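Local coordinates for protein 3-hydroxyisobutyrate dehydrogenase (Salmonella typhimurium, PDB 3G0O) that probably oxidises L-threonate to 2-dehydro-L-erythronate with NAD(+), or less readily NADP(+), as hydride acceptor, as a member of the 3-hydroxyisobutyrate dehydrogenase-related family, at residues T103-S106 with A107-Q110; T268-N271 with M272-A276. One frame throughout, in Å; residues are numbered along the deposited sequence.

Contact 1: residues T103-S106 with A107-Q110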
loop_
_atom_site.group_PDB
_atom_site.type_symbol
_atom_site.label_atom_id
_atom_site.label_comp_id
_atom_site.label_asym_id
_atom_site.label_seq_id
_atom_site.Cartn_x
_atom_site.Cartn_y
_atom_site.Cartn_z
ATOM N N THR A 103 8.975 14.470 -12.998
ATOM C CA THR A 103 8.988 13.031 -13.236
ATOM C C THR A 103 9.426 12.891 -14.684
ATOM O O THR A 103 8.603 12.886 -15.602
ATOM C CB THR A 103 7.602 12.391 -13.022
ATOM O OG1 THR A 103 7.169 12.632 -11.678
ATOM C CG2 THR A 103 7.668 10.892 -13.246
ATOM N N ILE A 104 10.736 12.792 -14.872
ATOM C CA ILE A 104 11.323 12.712 -16.199
ATOM C C ILE A 104 12.217 11.485 -16.383
ATOM O O ILE A 104 12.557 10.797 -15.425
ATOM C CB ILE A 104 12.139 14.000 -16.475
ATOM C CG1 ILE A 104 13.368 14.064 -15.559
ATOM C CG2 ILE A 104 11.263 15.218 -16.242
ATOM C CD1 ILE A 104 14.193 15.344 -15.706
ATOM N N SER A 105 12.611 11.223 -17.625
ATOM C CA SER A 105 13.462 10.082 -17.918
ATOM C C SER A 105 14.879 10.375 -17.452
ATOM O O SER A 105 15.249 11.534 -17.243
ATOM C CB SER A 105 13.482 9.805 -19.418
ATOM O OG SER A 105 14.209 10.812 -20.098
ATOM N N SER A 106 15.664 9.320 -17.277
ATOM C CA SER A 106 17.050 9.469 -16.864
ATOM C C SER A 106 17.809 10.226 -17.950
ATOM O O SER A 106 18.657 11.078 -17.656
ATOM C CB SER A 106 17.694 8.105 -16.653
ATOM O OG SER A 106 19.025 8.247 -16.196
ATOM N N ALA A 107 17.496 9.919 -19.206
ATOM C CA ALA A 107 18.151 10.580 -20.330
ATOM C C ALA A 107 17.901 12.087 -20.278
ATOM O O ALA A 107 18.826 12.874 -20.451
ATOM C CB ALA A 107 17.634 10.004 -21.649
ATOM N N ASP A 108 16.651 12.484 -20.041
ATOM C CA ASP A 108 16.323 13.903 -19.973
ATOM C C ASP A 108 17.028 14.604 -18.815
ATOM O O ASP A 108 17.485 15.743 -18.954
ATOM C CB ASP A 108 14.814 14.107 -19.860
ATOM C CG ASP A 108 14.110 14.026 -21.207
ATOM O OD1 ASP A 108 14.707 14.443 -22.222
ATOM O OD2 ASP A 108 12.955 13.564 -21.255
ATOM N N ALA A 109 17.118 13.931 -17.671
ATOM C CA ALA A 109 17.799 14.510 -16.519
ATOM C C ALA A 109 19.273 14.760 -16.857
ATOM O O ALA A 109 19.844 15.791 -16.487
ATOM C CB ALA A 109 17.690 13.579 -15.320
ATOM N N GLN A 110 19.889 13.811 -17.557
ATOM C CA GLN A 110 21.291 13.943 -17.938
ATOM C C GLN A 110 21.493 15.033 -18.994
ATOM O O GLN A 110 22.448 15.806 -18.921
ATOM C CB GLN A 110 21.820 12.604 -18.451
ATOM C CG GLN A 110 21.879 11.525 -17.379
ATOM C CD GLN A 110 22.208 10.157 -17.941
ATOM O OE1 GLN A 110 23.231 9.972 -18.594
ATOM N NE2 GLN A 110 21.336 9.187 -17.689
HETATM O O HOH W 1 10.857 12.367 -19.789
#
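Ser106 O takes two N-H groups of Gln110: the backbone N at 3.0 Å and, more weakly, the side-chain NE2. Gln110 NE2 also donates to Ser106 OG at 2.9 Å; the oxygen lies close to the plane of the amide, but the N-H...O angle is only 136°. A chi1 of -177° sets the hydroxyl of Ser106 beside its carbonyl, which lets the NH2 group of Gln110 serve both oxygens; Gly173 O is a further, weak partner of OG. One residue earlier, Ser105 is the N-cap of helix 106-117. Its OG stands between its N and carbonyl carbon (chi1 71°) and accepts from Asp108 N at 3.0 Å. A water takes the N-H of Ser105, 3.0 Å from its N, and gives a proton to Asp108 OD2, standing where a capping box would have a direct bond. Asp108 OD1 is held by a salt bridge to Arg79. On the buried side, Ile104 lays CD1 3.9 Å from Ala109 CB, and both side chains touch Ser176 of helix 174-202. Side-chain oxygen and water thus satisfy N-H groups at the helix start, and the carboxylate there probably gains from the helix dipole as well as from Arg79.

Contact 2: residues T268-N271 with M272-A276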
loop_
_atom_site.group_PDB
_atom_site.type_symbol
_atom_site.label_atom_id
_atom_site.label_comp_id
_atom_site.label_asym_id
_atom_site.label_seq_id
_atom_site.Cartn_x
_atom_site.Cartn_y
_atom_site.Cartn_z
ATOM N N THR A 268 -0.702 -3.566 -17.248
ATOM C CA THR A 268 -2.148 -3.635 -17.058
ATOM C C THR A 268 -2.657 -2.290 -16.543
ATOM O O THR A 268 -3.647 -1.765 -17.043
ATOM C CB THR A 268 -2.531 -4.748 -16.051
ATOM O OG1 THR A 268 -2.117 -6.017 -16.571
ATOM C CG2 THR A 268 -4.050 -4.769 -15.810
ATOM N N ALA A 269 -1.974 -1.730 -15.549
ATOM C CA ALA A 269 -2.383 -0.444 -14.991
ATOM C C ALA A 269 -2.336 0.646 -16.064
ATOM O O ALA A 269 -3.222 1.497 -16.130
ATOM C CB ALA A 269 -1.479 -0.072 -13.818
ATOM N N LEU A 270 -1.301 0.621 -16.901
ATOM C CA LEU A 270 -1.195 1.617 -17.963
ATOM C C LEU A 270 -2.407 1.497 -18.880
ATOM O O LEU A 270 -3.005 2.502 -19.268
ATOM C CB LEU A 270 0.100 1.436 -18.775
ATOM C CG LEU A 270 0.182 2.271 -20.061
ATOM C CD1 LEU A 270 0.035 3.749 -19.735
ATOM C CD2 LEU A 270 1.517 2.006 -20.768
ATOM N N ASN A 271 -2.781 0.267 -19.221
ATOM C CA ASN A 271 -3.938 0.067 -20.087
ATOM C C ASN A 271 -5.211 0.584 -19.430
ATOM O O ASN A 271 -6.076 1.147 -20.100
ATOM C CB ASN A 271 -4.120 -1.411 -20.433
ATOM C CG ASN A 271 -3.125 -1.889 -21.461
ATOM O OD1 ASN A 271 -2.704 -1.132 -22.333
ATOM N ND2 ASN A 271 -2.757 -3.157 -21.380
HETATM N N MSE A 272 -5.325 0.394 -18.119
HETATM C CA MSE A 272 -6.513 0.867 -17.409
HETATM C C MSE A 272 -6.611 2.393 -17.413
HETATM O O MSE A 272 -7.661 2.951 -17.725
HETATM C CB MSE A 272 -6.519 0.340 -15.972
HETATM C CG MSE A 272 -6.741 -1.161 -15.898
HETATM SE SE MSE A 272 -6.332 -1.906 -14.156
HETATM C CE MSE A 272 -7.858 -1.225 -13.165
ATOM N N PHE A 273 -5.520 3.068 -17.073
ATOM C CA PHE A 273 -5.537 4.525 -17.071
ATOM C C PHE A 273 -5.733 5.048 -18.491
ATOM O O PHE A 273 -6.403 6.054 -18.699
ATOM C CB PHE A 273 -4.245 5.081 -16.470
ATOM C CG PHE A 273 -4.207 5.036 -14.966
ATOM C CD1 PHE A 273 -4.982 5.913 -14.209
ATOM C CD2 PHE A 273 -3.393 4.123 -14.305
ATOM C CE1 PHE A 273 -4.943 5.881 -12.810
ATOM C CE2 PHE A 273 -3.347 4.083 -12.907
ATOM C CZ PHE A 273 -4.123 4.965 -12.160
ATOM N N THR A 274 -5.155 4.357 -19.469
ATOM C CA THR A 274 -5.303 4.780 -20.859
ATOM C C THR A 274 -6.774 4.667 -21.275
ATOM O O THR A 274 -7.307 5.544 -21.972
ATOM C CB THR A 274 -4.404 3.932 -21.793
ATOM O OG1 THR A 274 -3.027 4.183 -21.476
ATOM C CG2 THR A 274 -4.651 4.303 -23.265
ATOM N N SER A 275 -7.434 3.596 -20.839
ATOM C CA SER A 275 -8.851 3.408 -21.154
ATOM C C SER A 275 -9.682 4.510 -20.502
ATOM O O SER A 275 -10.611 5.036 -21.110
ATOM C CB SER A 275 -9.356 2.052 -20.649
ATOM O OG SER A 275 -8.843 0.982 -21.422
ATOM N N ALA A 276 -9.348 4.851 -19.261
ATOM C CA ALA A 276 -10.072 5.892 -18.543
ATOM C C ALA A 276 -9.931 7.220 -19.279
ATOM O O ALA A 276 -10.882 7.997 -19.362
ATOM C CB ALA A 276 -9.543 6.013 -17.124
HETATM O O HOH W 2 -1.845 1.381 -22.530
#
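Leu270 and Thr274 sit one turn apart on helix 264-281, their side chains crossing obliquely, with Leu270 CD1 3.5 Å from Thr274 OG1. The threonine hydroxyl lies anti to its carbonyl carbon (chi1 -65°), which bends it back to donate to Leu270 O at 2.8 Å. It comes from above the carbonyl plane, 41° out of it, while Thr274 N binds the same oxygen from the opposite face. A water donates both to Thr274 OG1 and to Asn271 OD1, the latter 2.7 Å from its oxygen, tying the two side chains together across the outer surface. On another side of the helix, selenomethionine Met272 runs back along the preceding turn: its CG passes 3.4 Å from Thr268 O, and the chain runs on extended to bring SE to 4.0 Å from Thr268 CG2; only CE bends off beyond. Leu265 of the second subunit packs against Met272, and Thr268 meets its own counterpart there. Phe273 turns inward; its CD2 lies 3.2 Å from Ala269 O, approached obliquely, and its ring meets that of Phe245, their planes about 25° apart. Leu249 of helix 242-258 and Ile190 of helix 174-202 also touch it. Over residues 268-276 one flank thus carries hydroxyl, amide and water, with Leu270 O accepting two hydrogen bonds, while Met272 and Phe273 pack on other parts of the fold.

Overall arrangement
Contact 1 lies at the start of helix 106-117 in the Rossmann-type nucleotide-binding domain, contact 2 within helix 264-281 of the helical C-terminal part. Their centres are 23 Å apart and their nearest atoms about 12 Å, without touching. Helices 174-202 and 242-258 nevertheless receive side chains from both. Contact 1 is the one beside the probable catalytic centre: the side chain of Ile104 is about 8 Å from that of Lys179, the predicted active-site residue, and Thr103 OG1 is hydrogen-bonded to Lys179 NZ. Contact 2 lies away from the predicted active-site lysine; its Phe273 side chain is about 10 Å from a bound L(+)-tartaric acid, and its Thr268 and Met272 touch the second subunit.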